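Local coordinates for cell division control protein 4 (Saccharomyces cerevisiae, PDB 3V7D) that serves as the substrate-recognition subunit of an SCF ubiquitin ligase, binding phosphorylated targets such as the CDK inhibitor SIC1 for ubiquitination and proteasomal degradation, at residues Thr196-Gly201 with Pro250-Thr255. The protein carries 1 engineered substitution. Sequence-based numbering, arbitrary orientation.
Sequences THVFEG and PLVFHT. Unlike the reference sequence in segment 196-201: Glu200 (reference Lys).
Residues His197-Phe199 and Leu251-Phe253 pair as parallel strands, although the rest of this sheet is antiparallel. Four backbone hydrogen bonds join the segments. Leu251 N donates to Thr196 O at 2.8 Å. Val198 uses both backbone polar atoms: its N reaches Leu251 O at 3.0 Å, and its O accepts from Phe253 N. Glu200 N to Phe253 O is longer, 3.3 Å. His197 CA also makes a CA-H...O contact with Leu251 O, at 3.4 Å.

This is a blade of the WD40 beta-propeller. Strand 194-199 is the usual fourth strand, and 251-253 adds a fifth at its outer edge. The added strand lies in the long connection between strands 229-233 and 262-266. On its other side, strand 194-199 pairs with 185-189, where Thr196 and His197 form a classic beta bulge opposite Val187.

His197, Phe199, Leu251 and Phe253 share one face. Leu251 CD2 lies 4.0 Å from His197 NE2, and Phe253 CE1 meets the edge of the imidazole. With an alanine in place of Leu251, the NE2 end of the His197 ring would probably lose part of its packing. Phe253 CD1 touches the edge of Phe199 at CE1, 3.7 Å away. Both rings hang beside their own backbone N, CG anti to the carbonyl carbon (chi1 -63° and -65°), and meet obliquely, planes at 69°. On the other face, Val198 CG2 packs on Pro250 CB at 4.0 Å. Glu200, a lysine in the reference sequence, extends beside His254, with OE2 3.5 Å from ND1 and the carboxylate nearly perpendicular to the ring.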
ATOM      1  N   THR B 196       9.938  31.626  -4.812  1.00 61.98           N
ATOM      2  CA  THR B 196       9.822  32.471  -3.628  1.00 63.70           C
ATOM      3  C   THR B 196      11.149  32.626  -2.886  1.00 66.21           C
ATOM      4  O   THR B 196      11.397  33.653  -2.256  1.00 72.48           O
ATOM      5  CB  THR B 196       8.739  31.958  -2.653  1.00 60.68           C
ATOM      6  OG1 THR B 196       8.993  30.586  -2.325  1.00 59.83           O
ATOM      7  CG2 THR B 196       7.358  32.084  -3.274  1.00 60.20           C
ATOM      8  N   HIS B 197      11.997  31.605  -2.962  1.00 60.26           N
ATOM      9  CA  HIS B 197      13.285  31.632  -2.271  1.00 61.30           C
ATOM     10  C   HIS B 197      14.395  30.991  -3.099  1.00 60.62           C
ATOM     11  O   HIS B 197      14.195  29.948  -3.722  1.00 59.74           O
ATOM     12  CB  HIS B 197      13.191  30.913  -0.918  1.00 60.68           C
ATOM     13  CG  HIS B 197      12.139  31.464  -0.005  1.00 65.95           C
ATOM     14  ND1 HIS B 197      10.793  31.221  -0.185  1.00 66.38           N
ATOM     15  CD2 HIS B 197      12.235  32.239   1.101  1.00 68.85           C
ATOM     16  CE1 HIS B 197      10.106  31.829   0.766  1.00 66.33           C
ATOM     17  NE2 HIS B 197      10.958  32.452   1.561  1.00 69.63           N
ATOM     18  N   VAL B 198      15.565  31.621  -3.099  1.00 58.71           N
ATOM     19  CA  VAL B 198      16.759  31.017  -3.678  1.00 55.79           C
ATOM     20  C   VAL B 198      17.836  30.885  -2.606  1.00 63.18           C
ATOM     21  O   VAL B 198      18.378  31.887  -2.138  1.00 71.03           O
ATOM     22  CB  VAL B 198      17.312  31.845  -4.849  1.00 59.72           C
ATOM     23  CG1 VAL B 198      18.554  31.180  -5.424  1.00 57.73           C
ATOM     24  CG2 VAL B 198      16.252  32.029  -5.923  1.00 62.70           C
ATOM     25  N   PHE B 199      18.138  29.651  -2.212  1.00 60.37           N
ATOM     26  CA  PHE B 199      19.142  29.400  -1.181  1.00 61.80           C
ATOM     27  C   PHE B 199      20.487  29.017  -1.790  1.00 63.91           C
ATOM     28  O   PHE B 199      20.615  27.975  -2.436  1.00 62.52           O
ATOM     29  CB  PHE B 199      18.688  28.290  -0.228  1.00 61.40           C
ATOM     30  CG  PHE B 199      17.443  28.618   0.548  1.00 61.20           C
ATOM     31  CD1 PHE B 199      17.029  29.929   0.709  1.00 60.77           C
ATOM     32  CD2 PHE B 199      16.688  27.604   1.121  1.00 59.48           C
ATOM     33  CE1 PHE B 199      15.884  30.227   1.425  1.00 59.98           C
ATOM     34  CE2 PHE B 199      15.543  27.894   1.838  1.00 57.83           C
ATOM     35  CZ  PHE B 199      15.141  29.209   1.991  1.00 59.61           C
ATOM     36  N   GLU B 200      21.490  29.861  -1.578  1.00 62.31           N
ATOM     37  CA  GLU B 200      22.839  29.552  -2.028  1.00 62.81           C
ATOM     38  C   GLU B 200      23.652  29.043  -0.846  1.00 62.67           C
ATOM     39  O   GLU B 200      23.281  29.256   0.309  1.00 64.98           O
ATOM     40  CB  GLU B 200      23.498  30.779  -2.668  1.00 69.09           C
ATOM     41  CG  GLU B 200      22.742  31.316  -3.881  1.00 69.97           C
ATOM     42  CD  GLU B 200      23.478  32.435  -4.598  1.00 80.14           C
ATOM     43  OE1 GLU B 200      24.684  32.626  -4.336  1.00 85.79           O
ATOM     44  OE2 GLU B 200      22.848  33.125  -5.428  1.00 83.19           O
ATOM     45  N   GLY B 201      24.752  28.359  -1.133  1.00 62.81           N
ATOM     46  CA  GLY B 201      25.583  27.801  -0.083  1.00 66.79           C
ATOM     47  C   GLY B 201      26.403  26.623  -0.567  1.00 70.90           C
ATOM     48  O   GLY B 201      27.592  26.521  -0.261  1.00 72.92           O
ATOM     49  N   PRO B 250      12.014  36.572  -6.358  1.00 76.35           N
ATOM     50  CA  PRO B 250      12.346  35.646  -5.271  1.00 75.53           C
ATOM     51  C   PRO B 250      13.187  36.289  -4.171  1.00 78.78           C
ATOM     52  O   PRO B 250      13.982  37.193  -4.435  1.00 78.91           O
ATOM     53  CB  PRO B 250      13.173  34.578  -5.984  1.00 71.23           C
ATOM     54  CG  PRO B 250      13.885  35.337  -7.051  1.00 70.28           C
ATOM     55  CD  PRO B 250      12.922  36.411  -7.508  1.00 74.33           C
ATOM     56  N   LEU B 251      13.002  35.815  -2.943  1.00 75.97           N
ATOM     57  CA  LEU B 251      13.863  36.204  -1.836  1.00 70.98           C
ATOM     58  C   LEU B 251      15.189  35.478  -1.983  1.00 70.80           C
ATOM     59  O   LEU B 251      15.279  34.277  -1.726  1.00 71.71           O
ATOM     60  CB  LEU B 251      13.221  35.840  -0.499  1.00 70.19           C
ATOM     61  CG  LEU B 251      12.319  36.873   0.178  1.00 76.89           C
ATOM     62  CD1 LEU B 251      11.131  37.236  -0.697  1.00 79.17           C
ATOM     63  CD2 LEU B 251      11.853  36.359   1.532  1.00 78.70           C
ATOM     64  N   VAL B 252      16.216  36.202  -2.408  1.00 69.46           N
ATOM     65  CA  VAL B 252      17.522  35.600  -2.639  1.00 68.66           C
ATOM     66  C   VAL B 252      18.403  35.693  -1.393  1.00 72.47           C
ATOM     67  O   VAL B 252      18.501  36.749  -0.770  1.00 73.69           O
ATOM     68  CB  VAL B 252      18.236  36.265  -3.834  1.00 69.05           C
ATOM     69  CG1 VAL B 252      19.532  35.534  -4.158  1.00 69.47           C
ATOM     70  CG2 VAL B 252      17.316  36.299  -5.051  1.00 64.36           C
ATOM     71  N   PHE B 253      19.034  34.577  -1.033  1.00 72.17           N
ATOM     72  CA  PHE B 253      19.938  34.534   0.114  1.00 74.73           C
ATOM     73  C   PHE B 253      21.330  34.078  -0.308  1.00 75.83           C
ATOM     74  O   PHE B 253      21.607  32.881  -0.382  1.00 76.23           O
ATOM     75  CB  PHE B 253      19.392  33.605   1.198  1.00 73.81           C
ATOM     76  CG  PHE B 253      18.107  34.080   1.808  1.00 77.61           C
ATOM     77  CD1 PHE B 253      16.892  33.796   1.207  1.00 77.07           C
ATOM     78  CD2 PHE B 253      18.113  34.815   2.981  1.00 81.90           C
ATOM     79  CE1 PHE B 253      15.706  34.234   1.763  1.00 76.95           C
ATOM     80  CE2 PHE B 253      16.930  35.256   3.544  1.00 82.81           C
ATOM     81  CZ  PHE B 253      15.724  34.961   2.933  1.00 80.12           C
ATOM     82  N   HIS B 254      22.202  35.046  -0.570  1.00 75.15           N
ATOM     83  CA  HIS B 254      23.541  34.774  -1.079  1.00 72.10           C
ATOM     84  C   HIS B 254      24.464  34.141  -0.041  1.00 69.18           C
ATOM     85  O   HIS B 254      25.447  33.493  -0.401  1.00 69.14           O
ATOM     86  CB  HIS B 254      24.182  36.061  -1.617  1.00 83.74           C
ATOM     87  CG  HIS B 254      23.418  36.699  -2.736  1.00 94.46           C
ATOM     88  ND1 HIS B 254      23.545  36.298  -4.050  1.00 97.55           N
ATOM     89  CD2 HIS B 254      22.522  37.716  -2.740  1.00 96.30           C
ATOM     90  CE1 HIS B 254      22.757  37.033  -4.812  1.00 96.04           C
ATOM     91  NE2 HIS B 254      22.125  37.902  -4.042  1.00 96.45           N
ATOM     92  N   THR B 255      24.158  34.327   1.241  1.00 67.42           N
ATOM     93  CA  THR B 255      25.052  33.848   2.297  1.00 71.81           C
ATOM     94  C   THR B 255      24.306  33.131   3.424  1.00 72.49           C
ATOM     95  O   THR B 255      23.460  33.727   4.088  1.00 76.57           O
ATOM     96  CB  THR B 255      25.912  34.995   2.880  1.00 79.39           C
ATOM     97  OG1 THR B 255      26.653  35.627   1.828  1.00 79.31           O
ATOM     98  CG2 THR B 255      26.881  34.457   3.905  1.00 82.50           C
TER